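Local coordinates for Pli0006 protein (Listeria innocua, PDB 3OP9) that probably binds DNA through an N-terminal helix-turn-helix domain of the XRE family and acts as a transcriptional regulator, at residues 8-18 and 42-50. Residues are numbered along the deposited sequence; the frame is centred on the assembly and turned at random. Where two conformers were deposited one is given.
Sequences HQFAENLSRLK and YMSGETKPD
Helix 10-21 meets the C-terminal end of helix 36-44 and the loop after it, the backbones coming closest at Ala11 and Met43, whose CA atoms are 4.6 Å apart. At this point Ala11 packs against the helix end: its CB lies 3.2 Å from Tyr42 O and also touches Met43 O and the N of Gly45, the first residue to leave helical geometry, with positive phi. Met43, a selenomethionine, bends at chi2 (-87°) and crosses Leu14 at about a right angle. In this conformer, one of two, its CE lies against Leu14 CG and CD2, while SE rests against Ser15 CA. Leu14 CD2 also reaches Tyr42 CB. One turn earlier, Phe10 has CG anti to the backbone N (chi1 171°), which carries the ring to Pro49, with CE2 3.4 Å from Pro49 CD; Leu14 CB lies over one ring face, offset toward its rim, and Leu54 of helix 51-61 touches both Phe10 and Pro49. Poorly ordered Lys48 brings CE to the His8 ring edge, 3.5 Å from NE2, which hydrogen-bonds Glu52 of a second subunit. His8 ND1 accepts Phe10 N in the ring plane; together these two bonds restrain the imidazole's rotation. Ser15 OG turns back to Ala11 O (2.8 Å), from the face opposite Ser15 N. Mainly van der Waals packing, plus a CA-H...O contact from Ala11 to Tyr42 O, thus joins the first and third helices of the helix-turn-helix domain, while Ser15 OG and His8 ND1 are satisfied within segment 8-18.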
ATOM      1  N   HIS A   8     -11.068  15.608  -5.284  1.00 33.01           N
ATOM      2  CA  HIS A   8     -11.492  14.483  -4.438  1.00 32.61           C
ATOM      3  C   HIS A   8     -12.964  14.175  -4.677  1.00 28.90           C
ATOM      4  O   HIS A   8     -13.676  14.978  -5.285  1.00 28.99           O
ATOM      5  CB  HIS A   8     -11.269  14.788  -2.958  1.00 31.49           C
ATOM      6  CG  HIS A   8     -12.128  15.892  -2.423  1.00 28.82           C
ATOM      7  ND1 HIS A   8     -13.405  15.676  -1.954  1.00 30.15           N
ATOM      8  CD2 HIS A   8     -11.884  17.216  -2.250  1.00 31.84           C
ATOM      9  CE1 HIS A   8     -13.916  16.817  -1.523  1.00 38.37           C
ATOM     10  NE2 HIS A   8     -13.010  17.765  -1.683  1.00 32.49           N
ATOM     11  N   GLN A   9     -13.431  13.031  -4.188  0.64 22.15           N
ATOM     12  CA  GLN A   9     -14.825  12.648  -4.394  0.64 24.30           C
ATOM     13  C   GLN A   9     -15.430  12.159  -3.080  0.64 22.57           C
ATOM     14  O   GLN A   9     -16.086  11.132  -3.007  0.64 20.51           O
ATOM     15  CB  GLN A   9     -14.915  11.602  -5.499  0.64 28.59           C
ATOM     16  CG  GLN A   9     -14.244  10.305  -5.209  0.64 29.85           C
ATOM     17  CD  GLN A   9     -14.344   9.354  -6.394  0.64 41.95           C
ATOM     18  OE1 GLN A   9     -13.943   9.700  -7.508  0.64 41.48           O
ATOM     19  NE2 GLN A   9     -14.912   8.165  -6.165  0.64 37.29           N
ATOM     20  N   PHE A  10     -15.180  12.910  -2.016  1.00 23.00           N
ATOM     21  CA  PHE A  10     -15.711  12.534  -0.709  1.00 22.38           C
ATOM     22  C   PHE A  10     -17.248  12.459  -0.759  1.00 23.65           C
ATOM     23  O   PHE A  10     -17.848  11.519  -0.255  1.00 23.76           O
ATOM     24  CB  PHE A  10     -15.283  13.533   0.364  1.00 21.43           C
ATOM     25  CG  PHE A  10     -15.974  13.312   1.688  1.00 22.38           C
ATOM     26  CD1 PHE A  10     -15.734  12.144   2.430  1.00 23.10           C
ATOM     27  CD2 PHE A  10     -16.894  14.237   2.166  1.00 22.51           C
ATOM     28  CE1 PHE A  10     -16.377  11.924   3.653  1.00 22.52           C
ATOM     29  CE2 PHE A  10     -17.539  14.030   3.380  1.00 25.92           C
ATOM     30  CZ  PHE A  10     -17.278  12.876   4.129  1.00 27.00           C
ATOM     31  N   ALA A  11     -17.905  13.427  -1.382  1.00 20.42           N
ATOM     32  CA  ALA A  11     -19.359  13.448  -1.267  1.00 24.37           C
ATOM     33  C   ALA A  11     -19.942  12.218  -1.984  1.00 26.18           C
ATOM     34  O   ALA A  11     -20.888  11.582  -1.493  1.00 24.97           O
ATOM     35  CB  ALA A  11     -19.933  14.729  -1.837  1.00 34.07           C
ATOM     36  N   GLU A  12     -19.383  11.906  -3.159  1.00 20.97           N
ATOM     37  CA  GLU A  12     -19.821  10.748  -3.967  1.00 23.07           C
ATOM     38  C   GLU A  12     -19.566   9.445  -3.193  1.00 24.11           C
ATOM     39  O   GLU A  12     -20.409   8.544  -3.163  1.00 22.61           O
ATOM     40  CB  GLU A  12     -19.083  10.755  -5.325  1.00 28.64           C
ATOM     41  CG  GLU A  12     -19.403   9.553  -6.210  1.00 54.85           C
ATOM     42  CD  GLU A  12     -18.693   9.595  -7.577  1.00 69.49           C
ATOM     43  OE1 GLU A  12     -18.283  10.693  -8.022  1.00 66.62           O
ATOM     44  OE2 GLU A  12     -18.547   8.522  -8.204  1.00 74.69           O
ATOM     45  N   ASN A  13     -18.399   9.358  -2.557  1.00 24.25           N
ATOM     46  CA  ASN A  13     -18.023   8.170  -1.782  1.00 25.19           C
ATOM     47  C   ASN A  13     -18.889   7.992  -0.556  1.00 22.36           C
ATOM     48  O   ASN A  13     -19.336   6.883  -0.254  1.00 25.30           O
ATOM     49  CB  ASN A  13     -16.550   8.232  -1.352  1.00 18.67           C
ATOM     50  CG  ASN A  13     -15.614   8.065  -2.510  1.00 26.74           C
ATOM     51  OD1 ASN A  13     -16.037   7.688  -3.599  1.00 23.87           O
ATOM     52  ND2 ASN A  13     -14.332   8.290  -2.278  1.00 25.29           N
ATOM     53  N   LEU A  14     -19.156   9.087   0.148  1.00 20.17           N
ATOM     54  CA  LEU A  14     -19.960   8.958   1.341  1.00 22.09           C
ATOM     55  C   LEU A  14     -21.371   8.529   0.904  1.00 23.25           C
ATOM     56  O   LEU A  14     -22.015   7.718   1.557  1.00 23.86           O
ATOM     57  CB  LEU A  14     -19.996  10.280   2.119  1.00 22.60           C
ATOM     58  CG  LEU A  14     -20.734  10.148   3.458  1.00 26.75           C
ATOM     59  CD1 LEU A  14     -20.016   9.149   4.364  1.00 28.16           C
ATOM     60  CD2 LEU A  14     -20.842  11.481   4.141  1.00 29.37           C
ATOM     61  N   SER A  15     -21.841   9.065  -0.226  1.00 23.66           N
ATOM     62  CA  SER A  15     -23.170   8.731  -0.723  1.00 25.78           C
ATOM     63  C   SER A  15     -23.251   7.233  -1.063  1.00 27.57           C
ATOM     64  O   SER A  15     -24.243   6.571  -0.767  1.00 29.60           O
ATOM     65  CB  SER A  15     -23.534   9.604  -1.934  1.00 33.01           C
ATOM     66  OG  SER A  15     -23.652  10.988  -1.564  1.00 30.14           O
ATOM     67  N   ARG A  16     -22.195   6.690  -1.660  1.00 25.81           N
ATOM     68  CA  ARG A  16     -22.197   5.281  -2.021  1.00 28.64           C
ATOM     69  C   ARG A  16     -22.084   4.372  -0.789  1.00 25.68           C
ATOM     70  O   ARG A  16     -22.675   3.293  -0.767  1.00 27.75           O
ATOM     71  CB  ARG A  16     -21.071   4.940  -2.986  1.00 30.47           C
ATOM     72  CG  ARG A  16     -21.210   3.480  -3.440  1.00 43.30           C
ATOM     73  CD  ARG A  16     -20.233   3.089  -4.470  1.00 49.31           C
ATOM     74  NE  ARG A  16     -20.413   3.785  -5.738  1.00 50.04           N
ATOM     75  CZ  ARG A  16     -21.262   3.418  -6.699  1.00 46.95           C
ATOM     76  NH1 ARG A  16     -22.072   2.376  -6.544  1.00 52.60           N
ATOM     77  NH2 ARG A  16     -21.304   4.116  -7.820  1.00 41.06           N
ATOM     78  N   LEU A  17     -21.323   4.801   0.211  1.00 27.21           N
ATOM     79  CA  LEU A  17     -21.202   4.061   1.467  1.00 25.49           C
ATOM     80  C   LEU A  17     -22.557   4.008   2.154  1.00 29.47           C
ATOM     81  O   LEU A  17     -22.990   2.957   2.619  1.00 31.14           O
ATOM     82  CB  LEU A  17     -20.158   4.736   2.386  1.00 20.99           C
ATOM     83  CG  LEU A  17     -18.711   4.465   1.991  1.00 25.61           C
ATOM     84  CD1 LEU A  17     -17.769   5.402   2.742  1.00 25.29           C
ATOM     85  CD2 LEU A  17     -18.337   2.985   2.233  1.00 28.83           C
ATOM     86  N   LYS A  18     -23.238   5.146   2.195  1.00 28.34           N
ATOM     87  CA  LYS A  18     -24.557   5.230   2.797  1.00 31.78           C
ATOM     88  C   LYS A  18     -25.517   4.262   2.119  1.00 36.89           C
ATOM     89  O   LYS A  18     -26.293   3.548   2.781  1.00 35.95           O
ATOM     90  CB  LYS A  18     -25.084   6.659   2.677  1.00 32.59           C
ATOM     91  CG  LYS A  18     -26.464   6.877   3.279  1.00 37.05           C
ATOM     92  CD  LYS A  18     -27.231   7.940   2.515  1.00 40.86           C
ATOM     93  CE  LYS A  18     -28.617   8.177   3.109  1.00 54.74           C
ATOM     94  NZ  LYS A  18     -29.254   9.418   2.574  1.00 61.32           N
ATOM     95  N   TYR A  42     -22.853  17.091   3.624  1.00 36.42           N
ATOM     96  CA  TYR A  42     -21.677  16.288   3.248  1.00 31.39           C
ATOM     97  C   TYR A  42     -21.922  15.550   1.956  1.00 38.04           C
ATOM     98  O   TYR A  42     -21.038  15.486   1.092  1.00 43.22           O
ATOM     99  CB  TYR A  42     -21.362  15.219   4.287  1.00 30.32           C
ATOM    100  CG  TYR A  42     -20.798  15.707   5.590  1.00 33.11           C
ATOM    101  CD1 TYR A  42     -20.271  16.986   5.728  1.00 39.24           C
ATOM    102  CD2 TYR A  42     -20.805  14.877   6.695  1.00 42.24           C
ATOM    103  CE1 TYR A  42     -19.757  17.418   6.967  1.00 39.32           C
ATOM    104  CE2 TYR A  42     -20.307  15.289   7.909  1.00 43.03           C
ATOM    105  CZ  TYR A  42     -19.783  16.551   8.047  1.00 42.72           C
ATOM    106  OH  TYR A  42     -19.286  16.902   9.291  1.00 42.68           O
HETATM  107  N   MSE A  43     -23.111  14.955   1.854  0.50 36.20           N
HETATM  108  CA  MSE A  43     -23.462  14.064   0.740  0.50 40.17           C
HETATM  109  C   MSE A  43     -23.620  14.828  -0.561  0.50 40.12           C
HETATM  110  O   MSE A  43     -23.363  14.290  -1.628  0.50 41.22           O
HETATM  111  CB  MSE A  43     -24.767  13.309   1.019  0.50 45.18           C
HETATM  112  CG  MSE A  43     -24.783  12.490   2.298  0.50 51.23           C
HETATM  113 SE   MSE A  43     -24.082  10.659   2.152  0.50 39.44          SE
HETATM  114  CE  MSE A  43     -24.024  10.277   4.069  0.50 38.06           C
ATOM    115  N   SER A  44     -24.054  16.078  -0.472  1.00 39.78           N
ATOM    116  CA  SER A  44     -24.327  16.875  -1.649  1.00 47.23           C
ATOM    117  C   SER A  44     -23.084  17.656  -2.019  1.00 50.01           C
ATOM    118  O   SER A  44     -23.045  18.321  -3.054  1.00 57.90           O
ATOM    119  CB  SER A  44     -25.491  17.824  -1.391  1.00 47.33           C
ATOM    120  OG  SER A  44     -25.135  18.753  -0.399  1.00 52.65           O
ATOM    121  N   GLY A  45     -22.078  17.582  -1.152  1.00 40.08           N
ATOM    122  CA  GLY A  45     -20.820  18.282  -1.352  1.00 46.40           C
ATOM    123  C   GLY A  45     -20.859  19.762  -0.982  1.00 47.81           C
ATOM    124  O   GLY A  45     -19.933  20.510  -1.276  1.00 54.91           O
ATOM    125  N   GLU A  46     -21.934  20.180  -0.331  0.54 41.16           N
ATOM    126  CA  GLU A  46     -22.095  21.586   0.024  0.54 43.54           C
ATOM    127  C   GLU A  46     -21.187  21.989   1.177  0.54 40.98           C
ATOM    128  O   GLU A  46     -20.874  23.167   1.350  0.54 41.51           O
ATOM    129  CB  GLU A  46     -23.549  21.868   0.371  0.54 49.47           C
ATOM    130  CG  GLU A  46     -24.455  21.871  -0.851  0.54 62.58           C
ATOM    131  CD  GLU A  46     -25.867  22.279  -0.519  0.54 73.24           C
ATOM    132  OE1 GLU A  46     -26.172  23.485  -0.623  0.54 77.83           O
ATOM    133  OE2 GLU A  46     -26.667  21.393  -0.151  0.54 75.82           O
ATOM    134  N   THR A  47     -20.769  21.008   1.965  1.00 42.59           N
ATOM    135  CA  THR A  47     -19.925  21.271   3.125  1.00 42.27           C
ATOM    136  C   THR A  47     -19.074  20.024   3.350  1.00 45.94           C
ATOM    137  O   THR A  47     -19.510  18.922   3.016  1.00 43.87           O
ATOM    138  CB  THR A  47     -20.750  21.573   4.382  1.00 45.80           C
ATOM    139  OG1 THR A  47     -19.997  22.409   5.276  1.00 51.99           O
ATOM    140  CG2 THR A  47     -21.130  20.284   5.099  1.00 41.47           C
ATOM    141  N   LYS A  48     -17.875  20.203   3.903  1.00 52.43           N
ATOM    142  CA  LYS A  48     -16.939  19.087   4.122  1.00 56.66           C
ATOM    143  C   LYS A  48     -16.571  18.948   5.589  1.00 50.44           C
ATOM    144  O   LYS A  48     -16.536  19.935   6.308  1.00 43.15           O
ATOM    145  CB  LYS A  48     -15.650  19.296   3.327  1.00 63.69           C
ATOM    146  CG  LYS A  48     -15.802  19.197   1.810  1.00 70.05           C
ATOM    147  CD  LYS A  48     -15.472  20.527   1.151  1.00 73.64           C
ATOM    148  CE  LYS A  48     -14.953  20.339  -0.263  1.00 78.33           C
ATOM    149  NZ  LYS A  48     -16.043  20.223  -1.269  1.00 78.97           N
ATOM    150  N   PRO A  49     -16.276  17.717   6.034  1.00 62.43           N
ATOM    151  CA  PRO A  49     -15.959  17.470   7.447  1.00 55.79           C
ATOM    152  C   PRO A  49     -14.523  17.839   7.767  1.00 46.48           C
ATOM    153  O   PRO A  49     -13.684  17.916   6.869  1.00 45.35           O
ATOM    154  CB  PRO A  49     -16.151  15.957   7.583  1.00 59.49           C
ATOM    155  CG  PRO A  49     -15.738  15.433   6.231  1.00 60.77           C
ATOM    156  CD  PRO A  49     -16.124  16.496   5.219  1.00 60.86           C
ATOM    157  N   ASP A  50     -14.232  18.080   9.041  1.00 38.28           N
ATOM    158  CA  ASP A  50     -12.859  18.339   9.441  1.00 41.09           C
ATOM    159  C   ASP A  50     -12.181  16.996   9.648  1.00 36.54           C
ATOM    160  O   ASP A  50     -12.839  15.960   9.611  1.00 34.88           O
ATOM    161  CB  ASP A  50     -12.784  19.211  10.705  1.00 55.38           C
ATOM    162  CG  ASP A  50     -13.494  18.592  11.901  1.00 68.56           C
ATOM    163  OD1 ASP A  50     -13.681  17.362  11.932  1.00 58.61           O
ATOM    164  OD2 ASP A  50     -13.855  19.341  12.832  1.00 81.43           O
TER